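NAD-dependent L-serine dehydrogenase (PDB 3OBB) catalyses the NAD-dependent oxidation of L-serine and methyl-L-serine, with low activity toward beta-hydroxyisobutyrate, and works as a homotetramer built as a dimer of dimers. Local coordinates at residues V73-L78 and S103-I107; L84-P89 and A110-L116; L250-Q254 and G267-L271. All coordinates share one frame; numbering follows the deposited sequence.

Interaction 1 of 3, residues V73-L78 and S103-I107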
loop_
_atom_site.group_PDB
_atom_site.type_symbol
_atom_site.label_atom_id
_atom_site.label_comp_id
_atom_site.label_asym_id
_atom_site.label_seq_id
_atom_site.Cartn_x
_atom_site.Cartn_y
_atom_site.Cartn_z
ATOM N N VAL A 73 14.231 -15.331 23.808
ATOM C CA VAL A 73 15.269 -16.270 23.379
ATOM C C VAL A 73 16.705 -15.748 23.614
ATOM O O VAL A 73 17.581 -16.476 24.096
ATOM C CB VAL A 73 15.051 -16.632 21.881
ATOM C CG1 VAL A 73 16.330 -17.069 21.197
ATOM C CG2 VAL A 73 13.970 -17.713 21.732
ATOM N N GLU A 74 16.918 -14.483 23.265
ATOM C CA GLU A 74 18.233 -13.882 23.248
ATOM C C GLU A 74 18.644 -13.599 24.679
ATOM O O GLU A 74 19.728 -13.976 25.093
ATOM C CB GLU A 74 18.180 -12.608 22.421
ATOM C CG GLU A 74 19.495 -12.152 21.877
ATOM C CD GLU A 74 19.395 -10.749 21.386
ATOM O OE1 GLU A 74 18.975 -10.548 20.233
ATOM O OE2 GLU A 74 19.709 -9.837 22.171
ATOM N N GLY A 75 17.739 -12.987 25.439
ATOM C CA GLY A 75 17.904 -12.803 26.879
ATOM C C GLY A 75 18.156 -14.082 27.669
ATOM O O GLY A 75 18.841 -14.048 28.686
ATOM N N LEU A 76 17.611 -15.207 27.202
ATOM C CA LEU A 76 17.846 -16.506 27.831
ATOM C C LEU A 76 19.272 -16.992 27.614
ATOM O O LEU A 76 19.937 -17.392 28.566
ATOM C CB LEU A 76 16.879 -17.559 27.299
ATOM C CG LEU A 76 17.023 -18.992 27.817
ATOM C CD1 LEU A 76 16.404 -19.105 29.188
ATOM C CD2 LEU A 76 16.369 -19.975 26.864
ATOM N N TYR A 77 19.733 -16.959 26.365
ATOM C CA TYR A 77 21.037 -17.505 25.988
ATOM C C TYR A 77 22.234 -16.611 26.292
ATOM O O TYR A 77 23.332 -17.116 26.449
ATOM C CB TYR A 77 21.077 -17.800 24.488
ATOM C CG TYR A 77 20.534 -19.140 24.078
ATOM C CD1 TYR A 77 19.258 -19.246 23.536
ATOM C CD2 TYR A 77 21.306 -20.294 24.190
ATOM C CE1 TYR A 77 18.751 -20.469 23.134
ATOM C CE2 TYR A 77 20.814 -21.522 23.793
ATOM C CZ TYR A 77 19.523 -21.601 23.257
ATOM O OH TYR A 77 18.996 -22.806 22.863
ATOM N N LEU A 78 22.014 -15.298 26.348
ATOM C CA LEU A 78 23.089 -14.308 26.264
ATOM C C LEU A 78 23.415 -13.534 27.547
ATOM O O LEU A 78 24.549 -13.063 27.722
ATOM C CB LEU A 78 22.790 -13.304 25.141
ATOM C CG LEU A 78 22.996 -13.735 23.686
ATOM C CD1 LEU A 78 22.926 -12.539 22.748
ATOM C CD2 LEU A 78 24.339 -14.407 23.525
ATOM N N SER A 103 19.365 -10.864 15.663
ATOM C CA SER A 103 19.384 -11.560 16.945
ATOM C C SER A 103 19.981 -12.981 16.882
ATOM O O SER A 103 20.741 -13.359 17.775
ATOM C CB SER A 103 17.999 -11.555 17.571
ATOM O OG SER A 103 17.911 -12.528 18.582
ATOM N N ALA A 104 19.675 -13.745 15.833
ATOM C CA ALA A 104 20.293 -15.067 15.626
ATOM C C ALA A 104 21.806 -15.025 15.400
ATOM O O ALA A 104 22.522 -15.932 15.826
ATOM C CB ALA A 104 19.642 -15.783 14.472
ATOM N N ARG A 105 22.286 -14.017 14.680
ATOM C CA ARG A 105 23.730 -13.862 14.460
ATOM C C ARG A 105 24.445 -13.534 15.766
ATOM O O ARG A 105 25.535 -14.050 16.044
ATOM C CB ARG A 105 24.027 -12.754 13.442
ATOM C CG ARG A 105 23.692 -13.147 12.031
ATOM C CD ARG A 105 23.989 -12.055 11.031
ATOM N NE ARG A 105 22.990 -12.193 9.981
ATOM C CZ ARG A 105 22.065 -11.291 9.676
ATOM N NH1 ARG A 105 22.025 -10.112 10.285
ATOM N NH2 ARG A 105 21.214 -11.563 8.707
ATOM N N LYS A 106 23.831 -12.644 16.536
ATOM C CA LYS A 106 24.311 -12.249 17.851
ATOM C C LYS A 106 24.478 -13.474 18.760
ATOM O O LYS A 106 25.550 -13.670 19.354
ATOM C CB LYS A 106 23.345 -11.222 18.447
ATOM C CG LYS A 106 23.818 -10.563 19.692
ATOM C CD LYS A 106 23.773 -9.031 19.567
ATOM C CE LYS A 106 23.700 -8.390 20.955
ATOM N NZ LYS A 106 22.508 -8.934 21.710
ATOM N N ILE A 107 23.438 -14.304 18.857
ATOM C CA ILE A 107 23.548 -15.566 19.587
ATOM C C ILE A 107 24.606 -16.470 18.946
ATOM O O ILE A 107 25.408 -17.051 19.664
ATOM C CB ILE A 107 22.184 -16.322 19.744
ATOM C CG1 ILE A 107 21.177 -15.456 20.511
ATOM C CG2 ILE A 107 22.363 -17.599 20.540
ATOM C CD1 ILE A 107 19.703 -15.728 20.161
#
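Ile107 pushes its side chain, knob-into-hole fashion, between Val73, Glu74, Tyr77 and Leu78 of the neighbouring helix. Its outermost carbon does the deepest work: Ile107 CD1 lies 3.8 Å from Val73 CG1 and 3.9 Å from Glu74 CA, close against the backbone of the other helix. The CG1 branch places it there, since CG1 stands beside the backbone N of Ile107 (chi1 -60°) while CG2 takes the other direction, toward Tyr77 CB. Leu78 closes the hole, its CG 4.0 Å from Ile107 CG1, and its CD1 reaches on to the aliphatic part of Lys106, 3.7 Å from CG.

Glu74 brings charge to one border of this apolar patch. Its chain runs out extended, with CG anti to the backbone N (chi1 -158°), and each oxygen of its carboxylate is held by a different residue of the partner helix. Ser103 OG donates to Glu74 OE1 at 2.8 Å, and the acceptor uses its anti lone pair, the one turned away from the other oxygen. The second oxygen, Glu74 OE2, forms a salt bridge with Lys106 NZ at 3.0 Å, for which the lysine chain bends at chi2 and chi4 and meets the glutamate roughly at a right angle. Two partners one helical turn apart thus limit how the carboxylate can rotate.

Farther out, Tyr77 OH is hydrogen-bonded to Ser65 OG, and Val73 and Tyr77 both pack on strand 92-95. Val73 also touches Leu67, a residue that probably contacts NAD(+), judging by relatives. The two segments run nearly parallel, 7° apart with axes 10.3 Å from each other, as expected of successive right-handed crossovers on one face of the parallel sheet in a Rossmann-type NAD-binding domain.

Interaction 2 of 3, residues L84-P89 and A110-L116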
loop_
_atom_site.group_PDB
_atom_site.type_symbol
_atom_site.label_atom_id
_atom_site.label_comp_id
_atom_site.label_asym_id
_atom_site.label_seq_id
_atom_site.Cartn_x
_atom_site.Cartn_y
_atom_site.Cartn_z
ATOM N N LEU A 84 24.095 -19.828 27.509
ATOM C CA LEU A 84 25.340 -20.159 26.821
ATOM C C LEU A 84 26.515 -20.292 27.795
ATOM O O LEU A 84 27.371 -21.130 27.584
ATOM C CB LEU A 84 25.677 -19.148 25.722
ATOM C CG LEU A 84 24.911 -19.227 24.401
ATOM C CD1 LEU A 84 25.366 -18.090 23.520
ATOM C CD2 LEU A 84 25.100 -20.564 23.697
ATOM N N ALA A 85 26.554 -19.486 28.856
ATOM C CA ALA A 85 27.594 -19.660 29.888
ATOM C C ALA A 85 27.694 -21.123 30.376
ATOM O O ALA A 85 28.793 -21.595 30.658
ATOM C CB ALA A 85 27.391 -18.696 31.064
ATOM N N HIS A 86 26.551 -21.827 30.447
ATOM C CA HIS A 86 26.511 -23.286 30.691
ATOM C C HIS A 86 26.446 -24.075 29.368
ATOM O O HIS A 86 25.627 -23.787 28.490
ATOM C CB HIS A 86 25.401 -23.647 31.683
ATOM C CG HIS A 86 25.519 -22.929 33.001
ATOM N ND1 HIS A 86 26.624 -23.053 33.828
ATOM C CD2 HIS A 86 24.675 -22.078 33.634
ATOM C CE1 HIS A 86 26.453 -22.310 34.909
ATOM N NE2 HIS A 86 25.280 -21.708 34.816
ATOM N N ILE A 87 27.343 -25.050 29.230
ATOM C CA ILE A 87 27.840 -25.503 27.915
ATOM C C ILE A 87 28.462 -26.886 27.923
ATOM O O ILE A 87 28.267 -27.647 28.862
ATOM C CB ILE A 87 28.952 -24.551 27.379
ATOM C CG1 ILE A 87 29.725 -23.877 28.527
ATOM C CG2 ILE A 87 28.333 -23.514 26.482
ATOM C CD1 ILE A 87 31.224 -23.546 28.264
ATOM N N ALA A 88 29.216 -27.211 26.875
ATOM C CA ALA A 88 30.163 -28.325 26.958
ATOM C C ALA A 88 31.573 -27.919 26.510
ATOM O O ALA A 88 32.365 -27.469 27.350
ATOM C CB ALA A 88 29.649 -29.574 26.256
ATOM N N PRO A 89 31.917 -28.067 25.211
ATOM C CA PRO A 89 31.255 -28.664 24.060
ATOM C C PRO A 89 31.680 -30.117 23.836
ATOM O O PRO A 89 31.320 -30.710 22.814
ATOM C CB PRO A 89 31.731 -27.790 22.887
ATOM C CG PRO A 89 32.930 -27.002 23.407
ATOM C CD PRO A 89 33.218 -27.502 24.808
ATOM N N ALA A 110 28.164 -15.372 19.952
ATOM C CA ALA A 110 28.453 -15.649 21.350
ATOM C C ALA A 110 28.711 -17.150 21.518
ATOM O O ALA A 110 29.669 -17.531 22.178
ATOM C CB ALA A 110 27.350 -15.150 22.258
ATOM N N ALA A 111 27.896 -17.989 20.871
ATOM C CA ALA A 111 28.128 -19.438 20.874
ATOM C C ALA A 111 29.518 -19.824 20.357
ATOM O O ALA A 111 30.185 -20.663 20.967
ATOM C CB ALA A 111 27.070 -20.151 20.095
ATOM N N ARG A 112 29.954 -19.220 19.248
ATOM C CA ARG A 112 31.299 -19.470 18.714
ATOM C C ARG A 112 32.394 -19.005 19.653
ATOM O O ARG A 112 33.352 -19.742 19.896
ATOM C CB ARG A 112 31.509 -18.794 17.357
ATOM C CG ARG A 112 30.873 -19.534 16.219
ATOM C CD ARG A 112 31.089 -18.792 14.915
ATOM N NE ARG A 112 30.164 -19.247 13.879
ATOM C CZ ARG A 112 30.357 -20.343 13.150
ATOM N NH1 ARG A 112 29.470 -20.682 12.227
ATOM N NH2 ARG A 112 31.435 -21.103 13.348
ATOM N N GLU A 113 32.247 -17.777 20.159
ATOM C CA GLU A 113 33.203 -17.147 21.089
ATOM C C GLU A 113 33.502 -18.044 22.303
ATOM O O GLU A 113 34.379 -17.734 23.115
ATOM C CB GLU A 113 32.646 -15.786 21.542
ATOM C CG GLU A 113 33.558 -14.942 22.429
ATOM C CD GLU A 113 34.775 -14.414 21.704
ATOM O OE1 GLU A 113 34.609 -13.706 20.681
ATOM O OE2 GLU A 113 35.907 -14.695 22.167
ATOM N N ARG A 114 32.802 -19.175 22.373
ATOM C CA ARG A 114 32.774 -20.050 23.533
ATOM C C ARG A 114 33.051 -21.549 23.178
ATOM O O ARG A 114 33.076 -22.551 23.985
ATOM C CB ARG A 114 31.395 -19.856 24.214
ATOM C CG ARG A 114 31.045 -20.798 25.350
ATOM C CD ARG A 114 29.830 -20.273 26.114
ATOM N NE ARG A 114 30.228 -19.238 27.076
ATOM C CZ ARG A 114 29.838 -17.951 26.996
ATOM N NH1 ARG A 114 30.303 -17.104 27.933
ATOM N NH2 ARG A 114 28.988 -17.511 25.992
ATOM N N GLY A 115 33.115 -21.808 21.829
ATOM C CA GLY A 115 33.426 -23.157 21.331
ATOM C C GLY A 115 32.249 -24.064 20.960
ATOM O O GLY A 115 32.427 -25.269 20.757
ATOM N N LEU A 116 31.046 -23.512 20.849
ATOM C CA LEU A 116 29.875 -24.362 20.588
ATOM C C LEU A 116 29.452 -24.402 19.130
ATOM O O LEU A 116 29.488 -23.391 18.448
ATOM C CB LEU A 116 28.701 -23.953 21.469
ATOM C CG LEU A 116 28.878 -24.024 22.990
ATOM C CD1 LEU A 116 27.689 -23.331 23.619
ATOM C CD2 LEU A 116 29.024 -25.451 23.514
#
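Leu84 packs into the C-terminal end of helix 101-112, where a Schellman motif finishes a helix of the Rossmann-type domain. Leu116 N bonds back to Ala111 O and Gly115 N to Arg112 O, with Gly115 at positive phi as the C-prime residue. The chain turned by this motif brings Leu116 back toward the loop before strand 92-95.

The tight part is apolar and centres on Leu84. Its CG sits beside the backbone N (chi1 -77°), turned toward the helix end, and the two methyls beyond it meet different partners: Leu84 CD1 lies 3.8 Å from Ala110 CB, and Leu84 CD2 is 3.8 Å from Leu116 CD1 as the two leucines slide past each other in opposite directions. Ala111 CB closes in beside Leu84 CD2. Behind them, Tyr77 and Leu78 of helix 70-78 and Met118 of strand 117-124 also touch Leu84, so this half of the contact continues into the protein interior.

The outer half is looser and lies nearer solvent, with Arg114 and Pro89 exposed. Arg114 stretches back along the loop; its chain bends at chi3 (-81°), so that Ala85 CA lies over one guanidinium face, 3.8 Å from its plane and offset toward the rim. Its NH2 comes 3.7 Å from Leu84 CB. Arg114 NE comes near Leu84 O but at too poor an angle to bond, and the approach here is by packing. Ile87 crosses the arginine chain at about a right angle, its CD1 near Arg114 CG, although the fit of Ile87 against Leu116 is doubtful in the model.

At the far end of the loop Pro89, entered through a cis peptide bond, leans over the helix terminus. Its ring touches two neighbouring residues: Pro89 CB is 3.6 Å from Leu116 CD2, while Pro89 CG lies 3.2 Å from Gly115 O.

Interaction 3 of 3, residues L250-Q254 and G267-L271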
loop_
_atom_site.group_PDB
_atom_site.type_symbol
_atom_site.label_atom_id
_atom_site.label_comp_id
_atom_site.label_asym_id
_atom_site.label_seq_id
_atom_site.Cartn_x
_atom_site.Cartn_y
_atom_site.Cartn_z
ATOM N N LEU A 250 5.812 -11.103 10.294
ATOM C CA LEU A 250 5.896 -9.977 9.365
ATOM C C LEU A 250 6.744 -8.898 10.013
ATOM O O LEU A 250 7.504 -8.224 9.353
ATOM C CB LEU A 250 4.484 -9.451 9.096
ATOM C CG LEU A 250 3.673 -9.706 7.820
ATOM C CD1 LEU A 250 4.406 -10.335 6.599
ATOM C CD2 LEU A 250 2.307 -10.267 8.077
ATOM N N GLY A 251 6.622 -8.747 11.325
ATOM C CA GLY A 251 7.376 -7.716 12.057
ATOM C C GLY A 251 8.876 -7.981 12.010
ATOM O O GLY A 251 9.658 -7.064 11.780
ATOM N N LEU A 252 9.264 -9.237 12.200
ATOM C CA LEU A 252 10.660 -9.670 12.032
ATOM C C LEU A 252 11.199 -9.432 10.612
ATOM O O LEU A 252 12.376 -9.053 10.426
ATOM C CB LEU A 252 10.818 -11.149 12.375
ATOM C CG LEU A 252 10.471 -11.608 13.791
ATOM C CD1 LEU A 252 10.657 -13.120 13.952
ATOM C CD2 LEU A 252 11.226 -10.844 14.906
ATOM N N ALA A 253 10.348 -9.675 9.622
ATOM C CA ALA A 253 10.715 -9.423 8.241
ATOM C C ALA A 253 11.024 -7.916 8.011
ATOM O O ALA A 253 12.007 -7.577 7.334
ATOM C CB ALA A 253 9.630 -9.948 7.291
ATOM N N GLN A 254 10.234 -7.025 8.623
ATOM C CA GLN A 254 10.519 -5.584 8.585
ATOM C C GLN A 254 11.880 -5.226 9.173
ATOM O O GLN A 254 12.545 -4.293 8.707
ATOM C CB GLN A 254 9.454 -4.801 9.358
ATOM C CG GLN A 254 8.107 -4.908 8.775
ATOM C CD GLN A 254 8.083 -4.413 7.355
ATOM O OE1 GLN A 254 7.817 -5.182 6.443
ATOM N NE2 GLN A 254 8.409 -3.123 7.156
ATOM N N GLY A 267 4.747 -6.888 1.572
ATOM C CA GLY A 267 4.894 -7.378 2.968
ATOM C C GLY A 267 4.470 -6.321 3.997
ATOM O O GLY A 267 3.619 -6.608 4.819
ATOM N N SER A 268 5.051 -5.109 3.943
ATOM C CA SER A 268 4.622 -3.968 4.793
ATOM C C SER A 268 3.112 -3.711 4.780
ATOM O O SER A 268 2.511 -3.499 5.837
ATOM C CB SER A 268 5.324 -2.656 4.375
ATOM O OG SER A 268 6.718 -2.864 4.373
ATOM N N LEU A 269 2.513 -3.676 3.593
ATOM C CA LEU A 269 1.060 -3.555 3.506
ATOM C C LEU A 269 0.407 -4.766 4.165
ATOM O O LEU A 269 -0.544 -4.612 4.922
ATOM C CB LEU A 269 0.576 -3.425 2.070
ATOM C CG LEU A 269 -0.657 -2.588 1.718
ATOM C CD1 LEU A 269 -1.308 -3.134 0.445
ATOM C CD2 LEU A 269 -1.709 -2.305 2.823
ATOM N N ALA A 270 0.921 -5.968 3.918
ATOM C CA ALA A 270 0.334 -7.168 4.556
ATOM C C ALA A 270 0.317 -6.960 6.069
ATOM O O ALA A 270 -0.687 -7.219 6.727
ATOM C CB ALA A 270 1.097 -8.453 4.173
ATOM N N LEU A 271 1.429 -6.455 6.606
ATOM C CA LEU A 271 1.540 -6.208 8.032
ATOM C C LEU A 271 0.526 -5.182 8.544
ATOM O O LEU A 271 -0.119 -5.411 9.558
ATOM C CB LEU A 271 2.972 -5.815 8.413
ATOM C CG LEU A 271 3.278 -5.453 9.880
ATOM C CD1 LEU A 271 2.917 -6.565 10.886
ATOM C CD2 LEU A 271 4.748 -5.049 10.039
#
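The helical segments 250-254 and 267-271 run in broadly opposing directions, their axes 9.7 Å apart at closest approach and crossing at -140°. They belong to consecutive helices of a helical hairpin in the all-helical C-terminal domain of this dehydrogenase family. The backbones come nearer at Leu250 and Leu271, CA to CA 5.9 Å, than at Gln254 and Ser268.

Leu271 fills the space between the helices. Its CG stands anti to the backbone N (chi1 177°), and from there the two methyls fork: Leu271 CD1 rests 3.7 Å from Leu250 CB, and Leu271 CD2 lies 3.6 Å from Gln254 CG. Leu250 slides past it in the opposite direction, its CD2 running on toward Ala270, and is backed by Gln178 and Ala181 of helix 168-196. Gly251, one turn after the NAD(+)-binding Lys248, offers its CA to Leu271 CD2.

The polar end of the contact is buried. Gln254 bends at chi2 (-59°), bringing its amide up to the serine, while its OE1 has a weak hydrogen bond with Thr264 OG1. Ser268 OG is held chiefly by the carbonyl of Thr264. Across the helices it also receives a weak, bent bond from Gln254 NE2, 3.3 Å long with an N-H...OG angle of 130°.

Going from the N terminus, helix 70-78 leads into the loop holding 84-89, then strand 92-95, helix 101-112 and the turn into strand 117-124. Interaction 1 closes the loop from 73-78 to 103-107; interaction 2 opens inside it and closes beyond it at 110-116, so the two cross. They share helix 101-112 and touch directly, with Tyr77 O probably bonded to Leu84 N and Leu78 packing on Ala110. Together they tie two helices and a connecting loop of the NAD-binding domain. Interaction 3 follows in series in the helical C-terminal domain, its nearest atoms about 7 Å from interaction 1 and about 18 Å from interaction 2.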